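Local coordinates for protein glycosaminoglycan xylosylkinase (Hydra vulgaris, PDB 5XOM) that probably phosphorylates xylose in the linkage region between glycosaminoglycan chains and their core proteins, as a Fam20 kinase of the secretory pathway, at residues Trp218-Leu223 / Glu282-Glu287; Leu260-Asp265 / Gly289-His294; Ser58-Thr63 / Phe147-Pro152. One frame throughout, in Å; residues are numbered along the deposited sequence.

Interaction 1: residues Trp218-Leu223 / Glu282-Glu287; sequences WPVLKL and EYIENE. With NAG (2-acetamido-2-deoxy-beta-D-glucopyranose), chain D.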
loop_
_atom_site.group_PDB
_atom_site.type_symbol
_atom_site.label_atom_id
_atom_site.label_comp_id
_atom_site.label_asym_id
_atom_site.label_seq_id
_atom_site.Cartn_x
_atom_site.Cartn_y
_atom_site.Cartn_z
ATOM N N TRP A 218 -2.095 -21.292 1.254
ATOM C CA TRP A 218 -0.636 -21.255 1.196
ATOM C C TRP A 218 -0.049 -22.329 2.102
ATOM O O TRP A 218 0.464 -22.029 3.190
ATOM C CB TRP A 218 -0.115 -19.876 1.587
ATOM C CG TRP A 218 -0.543 -18.827 0.635
ATOM C CD1 TRP A 218 -1.571 -17.941 0.789
ATOM C CD2 TRP A 218 0.027 -18.564 -0.653
ATOM N NE1 TRP A 218 -1.664 -17.128 -0.319
ATOM C CE2 TRP A 218 -0.694 -17.491 -1.218
ATOM C CE3 TRP A 218 1.087 -19.122 -1.374
ATOM C CZ2 TRP A 218 -0.389 -16.970 -2.472
ATOM C CZ3 TRP A 218 1.386 -18.604 -2.621
ATOM C CH2 TRP A 218 0.651 -17.540 -3.159
ATOM N N PRO A 219 -0.114 -23.592 1.691
ATOM C CA PRO A 219 0.501 -24.654 2.491
ATOM C C PRO A 219 2.018 -24.528 2.501
ATOM O O PRO A 219 2.638 -24.023 1.561
ATOM C CB PRO A 219 0.051 -25.938 1.785
ATOM C CG PRO A 219 -0.198 -25.516 0.381
ATOM C CD PRO A 219 -0.728 -24.114 0.458
ATOM N N VAL A 220 2.615 -24.995 3.592
ATOM C CA VAL A 220 4.045 -24.868 3.834
ATOM C C VAL A 220 4.676 -26.252 3.764
ATOM O O VAL A 220 4.169 -27.202 4.372
ATOM C CB VAL A 220 4.312 -24.199 5.193
ATOM C CG1 VAL A 220 5.762 -24.327 5.567
ATOM C CG2 VAL A 220 3.912 -22.733 5.138
ATOM N N LEU A 221 5.771 -26.366 3.017
ATOM C CA LEU A 221 6.542 -27.598 2.922
ATOM C C LEU A 221 7.895 -27.412 3.599
ATOM O O LEU A 221 8.484 -26.329 3.543
ATOM C CB LEU A 221 6.734 -28.022 1.463
ATOM C CG LEU A 221 5.461 -28.478 0.744
ATOM C CD1 LEU A 221 5.731 -28.696 -0.732
ATOM C CD2 LEU A 221 4.913 -29.754 1.388
ATOM N N LYS A 222 8.380 -28.474 4.236
ATOM C CA LYS A 222 9.597 -28.432 5.031
ATOM C C LYS A 222 10.629 -29.407 4.478
ATOM O O LYS A 222 10.302 -30.552 4.153
ATOM C CB LYS A 222 9.290 -28.766 6.491
ATOM C CG LYS A 222 10.493 -28.743 7.411
ATOM C CD LYS A 222 10.194 -29.495 8.697
ATOM C CE LYS A 222 8.975 -28.917 9.400
ATOM N NZ LYS A 222 9.308 -27.723 10.223
ATOM N N LEU A 223 11.876 -28.950 4.385
ATOM C CA LEU A 223 13.018 -29.757 3.984
ATOM C C LEU A 223 14.184 -29.504 4.925
ATOM O O LEU A 223 14.274 -28.432 5.533
ATOM C CB LEU A 223 13.455 -29.452 2.541
ATOM C CG LEU A 223 12.515 -29.894 1.419
ATOM C CD1 LEU A 223 13.025 -29.424 0.058
ATOM C CD2 LEU A 223 12.368 -31.409 1.439
ATOM N N GLU A 282 11.418 -23.953 5.690
ATOM C CA GLU A 282 10.055 -24.090 5.204
ATOM C C GLU A 282 9.825 -23.111 4.061
ATOM O O GLU A 282 10.401 -22.018 4.037
ATOM C CB GLU A 282 9.046 -23.852 6.336
ATOM C CG GLU A 282 9.055 -24.948 7.397
ATOM C CD GLU A 282 8.267 -24.584 8.645
ATOM O OE1 GLU A 282 7.177 -25.159 8.850
ATOM O OE2 GLU A 282 8.738 -23.727 9.426
ATOM N N TYR A 283 8.977 -23.509 3.113
ATOM C CA TYR A 283 8.763 -22.704 1.921
ATOM C C TYR A 283 7.326 -22.841 1.438
ATOM O O TYR A 283 6.651 -23.835 1.721
ATOM C CB TYR A 283 9.748 -23.084 0.806
ATOM C CG TYR A 283 9.626 -24.496 0.266
ATOM C CD1 TYR A 283 10.279 -25.559 0.883
ATOM C CD2 TYR A 283 8.898 -24.757 -0.887
ATOM C CE1 TYR A 283 10.185 -26.854 0.374
ATOM C CE2 TYR A 283 8.800 -26.047 -1.406
ATOM C CZ TYR A 283 9.444 -27.088 -0.770
ATOM O OH TYR A 283 9.342 -28.363 -1.285
ATOM N N ILE A 284 6.856 -21.810 0.733
ATOM C CA ILE A 284 5.575 -21.841 0.046
ATOM C C ILE A 284 5.847 -22.068 -1.434
ATOM O O ILE A 284 6.960 -21.863 -1.924
ATOM C CB ILE A 284 4.751 -20.548 0.266
ATOM C CG1 ILE A 284 5.539 -19.321 -0.205
ATOM C CG2 ILE A 284 4.343 -20.415 1.732
ATOM C CD1 ILE A 284 4.742 -18.016 -0.162
ATOM N N GLU A 285 4.821 -22.502 -2.163
ATOM C CA GLU A 285 5.018 -22.851 -3.564
ATOM C C GLU A 285 3.675 -22.875 -4.282
ATOM O O GLU A 285 2.676 -23.341 -3.728
ATOM C CB GLU A 285 5.731 -24.203 -3.689
ATOM C CG GLU A 285 6.090 -24.599 -5.116
ATOM C CD GLU A 285 6.969 -25.836 -5.156
ATOM O OE1 GLU A 285 6.492 -26.904 -4.740
ATOM O OE2 GLU A 285 8.133 -25.744 -5.598
ATOM N N ASN A 286 3.658 -22.352 -5.501
ATOM C CA ASN A 286 2.518 -22.497 -6.398
ATOM C C ASN A 286 3.051 -22.544 -7.830
ATOM O O ASN A 286 4.235 -22.818 -8.055
ATOM C CB ASN A 286 1.482 -21.385 -6.148
ATOM C CG ASN A 286 1.995 -19.997 -6.494
ATOM O OD1 ASN A 286 3.026 -19.832 -7.149
ATOM N ND2 ASN A 286 1.259 -18.985 -6.060
ATOM N N GLU A 287 2.175 -22.294 -8.803
ATOM C CA GLU A 287 2.582 -22.375 -10.201
ATOM C C GLU A 287 3.612 -21.318 -10.601
ATOM O O GLU A 287 4.328 -21.529 -11.583
ATOM C CB GLU A 287 1.356 -22.284 -11.117
ATOM C CG GLU A 287 0.689 -20.917 -11.153
ATOM C CD GLU A 287 -0.635 -20.934 -11.895
ATOM O OE1 GLU A 287 -1.095 -22.036 -12.263
ATOM O OE2 GLU A 287 -1.211 -19.845 -12.114
HETATM C C1 NAG D . 0.499 -16.163 -10.699
HETATM C C2 NAG D . -0.250 -15.698 -11.977
HETATM C C3 NAG D . -1.763 -15.610 -11.688
HETATM C C4 NAG D . -2.286 -16.872 -11.007
HETATM C C5 NAG D . -1.419 -17.230 -9.807
HETATM C C6 NAG D . -1.785 -18.548 -9.166
HETATM C C7 NAG D . 0.160 -14.007 -13.723
HETATM C C8 NAG D . 0.688 -12.634 -14.016
HETATM N N2 NAG D . 0.237 -14.407 -12.446
HETATM O O3 NAG D . -2.494 -15.359 -12.883
HETATM O O4 NAG D . -3.615 -16.661 -10.545
HETATM O O5 NAG D . -0.064 -17.362 -10.238
HETATM O O6 NAG D . -0.794 -18.948 -8.228
HETATM O O7 NAG D . -0.302 -14.728 -14.606
HETATM O O HOH W 1 2.235 -22.819 -0.500
HETATM O O HOH W 2 4.597 -25.526 -0.071
#
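L221 lies against the ring of Y283, the two forming the hydrogen-bonded antiparallel pair that joins strand 221-224 to strand 280-286 in the small three-stranded sheet of the kinase fold. Backbone bonds run both ways, L221 N to Y283 O (3.0 Å) and Y283 N to L221 O (2.9 Å). With CG of Y283 set between its backbone N and carbonyl carbon (chi1 64°), the ring turns back over the partner strand and makes a CH-pi contact: L221 CB stands 4.0 Å from the ring centroid, 25° off the normal. L223 CD1 reaches the same ring obliquely, near CE1. K222 and E282 emerge on the other side of the sheet, side by side and pointing the same way, in a long salt bridge of 3.6 Å between K222 NZ and E282 OE1. V220 CG1 packs against E282 CB at 3.4 Å. Before the strand, W218 touches I284 CD1 through CE3 and crosses N286 with indole and amide planes 45° apart. N286 OD1 accepts a hydrogen bond from N288 N, while N286 ND2 lies 3.3 Å from W218 CH2. On the glycan side, N286 ND2 is 3.0 Å from NAG O6.

Interaction 2: residues Leu260-Asp265 / Gly289-His294; sequences LLDLID and GSMVIH
D262 reaches from helix 259-273 to V292 on strand 289-292, an edge strand of the three-stranded sheet within this chain. The pair is consistent with the αE helix and β8 strand of a protein kinase C-terminal lobe. The short helix and strand axes run 23° from parallel and approach to 7.9 Å. One direct hydrogen bond joins them: V292 N donates to D262 OD2 at 3.1 Å, meeting it on the anti side, 35° out of the carboxylate plane. The same oxygen accepts a bond from a water 2.9 Å away that also meets S290 OG, and it forms a salt bridge with R60. R322 pairs with OD1, so both carboxylate oxygens are engaged in this buried place; S290 OG is further held by R259. A second water donates to both backbones, to V292 O at 2.8 Å and to D262 O at 3.3 Å. Apolar contact centres on V292, whose CG1 is anti to its backbone N (chi1 -179°), leaving CG2 facing the helix. CG2 meets D262 CB at 3.7 Å and L263 CD2, the leucine side chain crossing at about a right angle. Beside the direct bond, M291 CA lies 3.3 Å from D262 OD2.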
loop_
_atom_site.group_PDB
_atom_site.type_symbol
_atom_site.label_atom_id
_atom_site.label_comp_id
_atom_site.label_asym_id
_atom_site.label_seq_id
_atom_site.Cartn_x
_atom_site.Cartn_y
_atom_site.Cartn_z
ATOM N N LEU A 260 18.488 -21.749 -3.713
ATOM C CA LEU A 260 19.774 -21.562 -3.046
ATOM C C LEU A 260 20.016 -20.094 -2.711
ATOM O O LEU A 260 20.532 -19.777 -1.634
ATOM C CB LEU A 260 20.910 -22.120 -3.909
ATOM C CG LEU A 260 22.322 -21.821 -3.400
ATOM C CD1 LEU A 260 22.613 -22.655 -2.167
ATOM C CD2 LEU A 260 23.350 -22.134 -4.483
ATOM N N LEU A 261 19.611 -19.181 -3.595
ATOM C CA LEU A 261 19.720 -17.766 -3.256
ATOM C C LEU A 261 18.783 -17.395 -2.110
ATOM O O LEU A 261 19.098 -16.498 -1.318
ATOM C CB LEU A 261 19.445 -16.901 -4.483
ATOM C CG LEU A 261 20.518 -16.936 -5.569
ATOM C CD1 LEU A 261 20.123 -16.033 -6.731
ATOM C CD2 LEU A 261 21.865 -16.527 -4.987
ATOM N N ASP A 262 17.631 -18.063 -2.006
ATOM C CA ASP A 262 16.772 -17.859 -0.842
ATOM C C ASP A 262 17.493 -18.254 0.440
ATOM O O ASP A 262 17.452 -17.522 1.436
ATOM C CB ASP A 262 15.465 -18.642 -0.988
ATOM C CG ASP A 262 14.445 -17.933 -1.871
ATOM O OD1 ASP A 262 14.770 -16.870 -2.448
ATOM O OD2 ASP A 262 13.312 -18.442 -1.987
ATOM N N LEU A 263 18.157 -19.415 0.440
ATOM C CA LEU A 263 18.855 -19.839 1.651
ATOM C C LEU A 263 20.016 -18.916 1.990
ATOM O O LEU A 263 20.348 -18.747 3.169
ATOM C CB LEU A 263 19.361 -21.276 1.515
ATOM C CG LEU A 263 18.322 -22.386 1.344
ATOM C CD1 LEU A 263 19.006 -23.740 1.219
ATOM C CD2 LEU A 263 17.322 -22.388 2.494
ATOM N N ILE A 264 20.625 -18.289 0.982
ATOM C CA ILE A 264 21.687 -17.327 1.253
ATOM C C ILE A 264 21.105 -16.040 1.835
ATOM O O ILE A 264 21.650 -15.481 2.797
ATOM C CB ILE A 264 22.515 -17.082 -0.021
ATOM C CG1 ILE A 264 23.167 -18.398 -0.475
ATOM C CG2 ILE A 264 23.572 -16.026 0.230
ATOM C CD1 ILE A 264 23.953 -18.319 -1.779
ATOM N N ASP A 265 19.992 -15.550 1.269
ATOM C CA ASP A 265 19.246 -14.454 1.890
ATOM C C ASP A 265 18.946 -14.757 3.352
ATOM O O ASP A 265 19.202 -13.938 4.243
ATOM C CB ASP A 265 17.921 -14.207 1.155
ATOM C CG ASP A 265 18.080 -13.416 -0.134
ATOM O OD1 ASP A 265 19.162 -12.843 -0.374
ATOM O OD2 ASP A 265 17.088 -13.350 -0.897
ATOM N N GLY A 289 6.246 -20.185 -8.781
ATOM C CA GLY A 289 7.542 -20.281 -8.137
ATOM C C GLY A 289 7.436 -20.740 -6.695
ATOM O O GLY A 289 6.447 -21.346 -6.288
ATOM N N SER A 290 8.489 -20.458 -5.925
ATOM C CA SER A 290 8.554 -20.859 -4.526
ATOM C C SER A 290 9.418 -19.863 -3.759
ATOM O O SER A 290 10.172 -19.084 -4.345
ATOM C CB SER A 290 9.116 -22.279 -4.369
ATOM O OG SER A 290 10.515 -22.308 -4.594
ATOM N N MET A 291 9.297 -19.888 -2.435
ATOM C CA MET A 291 10.090 -19.002 -1.589
ATOM C C MET A 291 10.251 -19.590 -0.198
ATOM O O MET A 291 9.270 -20.036 0.403
ATOM C CB MET A 291 9.463 -17.605 -1.482
ATOM C CG MET A 291 10.283 -16.633 -0.621
ATOM S SD MET A 291 9.881 -14.881 -0.781
ATOM C CE MET A 291 8.383 -14.822 0.149
ATOM N N VAL A 292 11.485 -19.574 0.308
ATOM C CA VAL A 292 11.737 -19.932 1.701
ATOM C C VAL A 292 11.272 -18.791 2.594
ATOM O O VAL A 292 11.618 -17.624 2.369
ATOM C CB VAL A 292 13.229 -20.228 1.917
ATOM C CG1 VAL A 292 13.508 -20.626 3.376
ATOM C CG2 VAL A 292 13.711 -21.289 0.939
ATOM N N ILE A 293 10.455 -19.113 3.603
ATOM C CA ILE A 293 9.842 -18.088 4.437
ATOM C C ILE A 293 10.542 -18.059 5.785
ATOM O O ILE A 293 11.111 -19.054 6.247
ATOM C CB ILE A 293 8.319 -18.286 4.605
ATOM C CG1 ILE A 293 7.998 -19.662 5.193
ATOM C CG2 ILE A 293 7.596 -18.071 3.287
ATOM C CD1 ILE A 293 6.529 -19.843 5.513
ATOM N N HIS A 294 10.496 -16.889 6.421
ATOM C CA HIS A 294 11.107 -16.670 7.731
ATOM C C HIS A 294 10.059 -16.958 8.796
ATOM O O HIS A 294 9.472 -16.067 9.421
ATOM C CB HIS A 294 11.658 -15.264 7.838
ATOM C CG HIS A 294 12.769 -14.992 6.834
ATOM N ND1 HIS A 294 13.117 -13.701 6.432
ATOM C CD2 HIS A 294 13.595 -15.850 6.178
ATOM C CE1 HIS A 294 14.105 -13.789 5.571
ATOM N NE2 HIS A 294 14.405 -15.073 5.404
HETATM O O HOH W 3 12.738 -21.036 -3.053
HETATM O O HOH W 4 14.239 -16.849 1.689
#

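Interaction 3: residues Ser58-Thr63 / Phe147-Pro152; sequences SVRALT and FYRAPP
The guanidinium of R149 has R60 NH2 over one face, 3.8 Å above the plane and offset toward the rim, and F147 CD1 over the centre of the opposite face. The two arginines run side by side with guanidinium planes 67° apart, and their charges are met by acids of helix 259-273: D262 pairs with R60, D265 with R149. R149 NE also bonds F147 O at 3.2 Å, approaching from above the carbonyl plane, which helps fix the rotation of the group. A leucine in place of R149 would probably leave D265 with R322 but without its second positive partner, and F147 O without the NE-H bond. At the edge of the Y148 ring, in its plane, T63 OG1 sits 3.3 Å from CD1, the two side chains crossing at about a right angle. The 147-152 loop joins helix 132-144 to strand 153-159, consistent with the αC-β4 loop of the protein kinase fold, and it receives a type I turn, S58 to A61, with the residues after it. Y148 O accepts L62 N at 2.8 Å and, weakly, T63 N at 3.4 Å. Beyond the turn, L62 CD1 lies over R149 O at 3.4 Å and near P151 CD. T63 has OG1 between its backbone N and carbonyl carbon (chi1 58°), which leaves CG2 to slide past P152, 3.8 Å from its CD.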
loop_
_atom_site.group_PDB
_atom_site.type_symbol
_atom_site.label_atom_id
_atom_site.label_comp_id
_atom_site.label_asym_id
_atom_site.label_seq_id
_atom_site.Cartn_x
_atom_site.Cartn_y
_atom_site.Cartn_z
ATOM N N SER A 58 1.606 -13.224 -1.820
ATOM C CA SER A 58 1.936 -13.820 -3.106
ATOM C C SER A 58 3.134 -14.739 -2.902
ATOM O O SER A 58 3.722 -14.788 -1.819
ATOM C CB SER A 58 2.229 -12.753 -4.170
ATOM O OG SER A 58 3.245 -11.871 -3.738
ATOM N N VAL A 59 3.507 -15.475 -3.951
ATOM C CA VAL A 59 4.502 -16.524 -3.768
ATOM C C VAL A 59 5.887 -15.955 -3.475
ATOM O O VAL A 59 6.741 -16.672 -2.935
ATOM C CB VAL A 59 4.545 -17.456 -4.995
ATOM C CG1 VAL A 59 5.395 -16.865 -6.112
ATOM C CG2 VAL A 59 5.061 -18.834 -4.592
ATOM N N ARG A 60 6.121 -14.673 -3.758
ATOM C CA ARG A 60 7.402 -14.048 -3.462
ATOM C C ARG A 60 7.316 -12.962 -2.394
ATOM O O ARG A 60 8.284 -12.213 -2.208
ATOM C CB ARG A 60 8.001 -13.460 -4.742
ATOM C CG ARG A 60 8.456 -14.519 -5.756
ATOM C CD ARG A 60 9.449 -15.504 -5.116
ATOM N NE ARG A 60 10.614 -14.829 -4.562
ATOM C CZ ARG A 60 11.670 -15.450 -4.052
ATOM N NH1 ARG A 60 11.763 -16.781 -4.006
ATOM N NH2 ARG A 60 12.684 -14.734 -3.569
ATOM N N ALA A 61 6.209 -12.880 -1.658
ATOM C CA ALA A 61 6.101 -11.887 -0.588
ATOM C C ALA A 61 4.941 -12.246 0.324
ATOM O O ALA A 61 3.799 -12.342 -0.137
ATOM C CB ALA A 61 5.917 -10.476 -1.153
ATOM N N LEU A 62 5.226 -12.426 1.616
ATOM C CA LEU A 62 4.153 -12.612 2.582
ATOM C C LEU A 62 3.556 -11.283 3.021
ATOM O O LEU A 62 2.353 -11.207 3.290
ATOM C CB LEU A 62 4.654 -13.390 3.806
ATOM C CG LEU A 62 4.966 -14.882 3.641
ATOM C CD1 LEU A 62 5.298 -15.484 5.013
ATOM C CD2 LEU A 62 3.822 -15.639 2.954
ATOM N N THR A 63 4.364 -10.228 3.087
ATOM C CA THR A 63 3.906 -8.909 3.492
ATOM C C THR A 63 4.343 -7.883 2.454
ATOM O O THR A 63 5.117 -8.176 1.539
ATOM C CB THR A 63 4.441 -8.526 4.879
ATOM O OG1 THR A 63 5.872 -8.566 4.863
ATOM C CG2 THR A 63 3.926 -9.498 5.939
ATOM N N PHE A 147 12.921 -8.119 2.800
ATOM C CA PHE A 147 12.689 -9.526 2.489
ATOM C C PHE A 147 11.195 -9.826 2.368
ATOM O O PHE A 147 10.771 -10.525 1.445
ATOM C CB PHE A 147 13.335 -10.421 3.551
ATOM C CG PHE A 147 14.835 -10.468 3.481
ATOM C CD1 PHE A 147 15.484 -10.674 2.274
ATOM C CD2 PHE A 147 15.600 -10.307 4.624
ATOM C CE1 PHE A 147 16.868 -10.721 2.207
ATOM C CE2 PHE A 147 16.985 -10.357 4.564
ATOM C CZ PHE A 147 17.617 -10.561 3.351
ATOM N N TYR A 148 10.389 -9.314 3.304
ATOM C CA TYR A 148 8.934 -9.487 3.308
ATOM C C TYR A 148 8.524 -10.966 3.296
ATOM O O TYR A 148 7.552 -11.355 2.648
ATOM C CB TYR A 148 8.281 -8.721 2.145
ATOM C CG TYR A 148 8.502 -7.214 2.225
ATOM C CD1 TYR A 148 7.863 -6.450 3.197
ATOM C CD2 TYR A 148 9.356 -6.561 1.340
ATOM C CE1 TYR A 148 8.069 -5.085 3.290
ATOM C CE2 TYR A 148 9.566 -5.189 1.426
ATOM C CZ TYR A 148 8.921 -4.460 2.400
ATOM O OH TYR A 148 9.134 -3.104 2.491
ATOM N N ARG A 149 9.246 -11.795 4.055
ATOM C CA ARG A 149 9.024 -13.237 4.115
ATOM C C ARG A 149 8.594 -13.736 5.482
ATOM O O ARG A 149 8.606 -14.956 5.706
ATOM C CB ARG A 149 10.289 -13.977 3.709
ATOM C CG ARG A 149 10.731 -13.549 2.387
ATOM C CD ARG A 149 12.079 -14.043 1.981
ATOM N NE ARG A 149 12.482 -13.149 0.915
ATOM C CZ ARG A 149 13.591 -13.239 0.215
ATOM N NH1 ARG A 149 14.479 -14.220 0.413
ATOM N NH2 ARG A 149 13.807 -12.335 -0.726
ATOM N N ALA A 150 8.288 -12.840 6.410
ATOM C CA ALA A 150 7.919 -13.212 7.765
ATOM C C ALA A 150 6.451 -12.896 8.023
ATOM O O ALA A 150 5.996 -11.800 7.674
ATOM C CB ALA A 150 8.794 -12.467 8.781
ATOM N N PRO A 151 5.694 -13.820 8.613
ATOM C CA PRO A 151 4.305 -13.552 8.962
ATOM C C PRO A 151 4.225 -12.426 10.062
ATOM O O PRO A 151 5.138 -12.326 10.871
ATOM C CB PRO A 151 3.775 -14.875 9.507
ATOM C CG PRO A 151 4.868 -15.854 9.391
ATOM C CD PRO A 151 6.130 -15.177 8.999
ATOM N N PRO A 152 3.163 -11.651 10.018
ATOM C CA PRO A 152 3.004 -10.579 11.038
ATOM C C PRO A 152 3.057 -11.097 12.473
ATOM O O PRO A 152 2.497 -12.143 12.809
ATOM C CB PRO A 152 1.626 -9.992 10.703
ATOM C CG PRO A 152 1.446 -10.244 9.235
ATOM C CD PRO A 152 2.312 -11.427 8.838
HETATM O O HOH W 5 10.423 -11.321 -1.377
HETATM O O HOH W 6 7.101 -9.597 6.782
#

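Overall arrangement
The three contacts are mutual neighbours, their centres 11 to 12 Å apart, and strand 289-292 of interaction 2 touches both of the others. Interactions 1 and 2 share one sheet: I284 N lies 3.0 Å from M291 O, and E282 O 2.9 Å from I293 N, both probable hydrogen bonds. Interaction 3 meets interaction 2 through R60 NH1, 2.8 Å from S290 O, and through R149 O, 2.8 Å from H294 N, so the probable αC-β4 loop is tied to the strand that in kinases leads into the metal-binding DFG-like segment. V59 of the turn packs against interaction 1, its CG2 3.4 Å from N286 OD1. The sugar near N286 is an attached glycan and marks no substrate pocket.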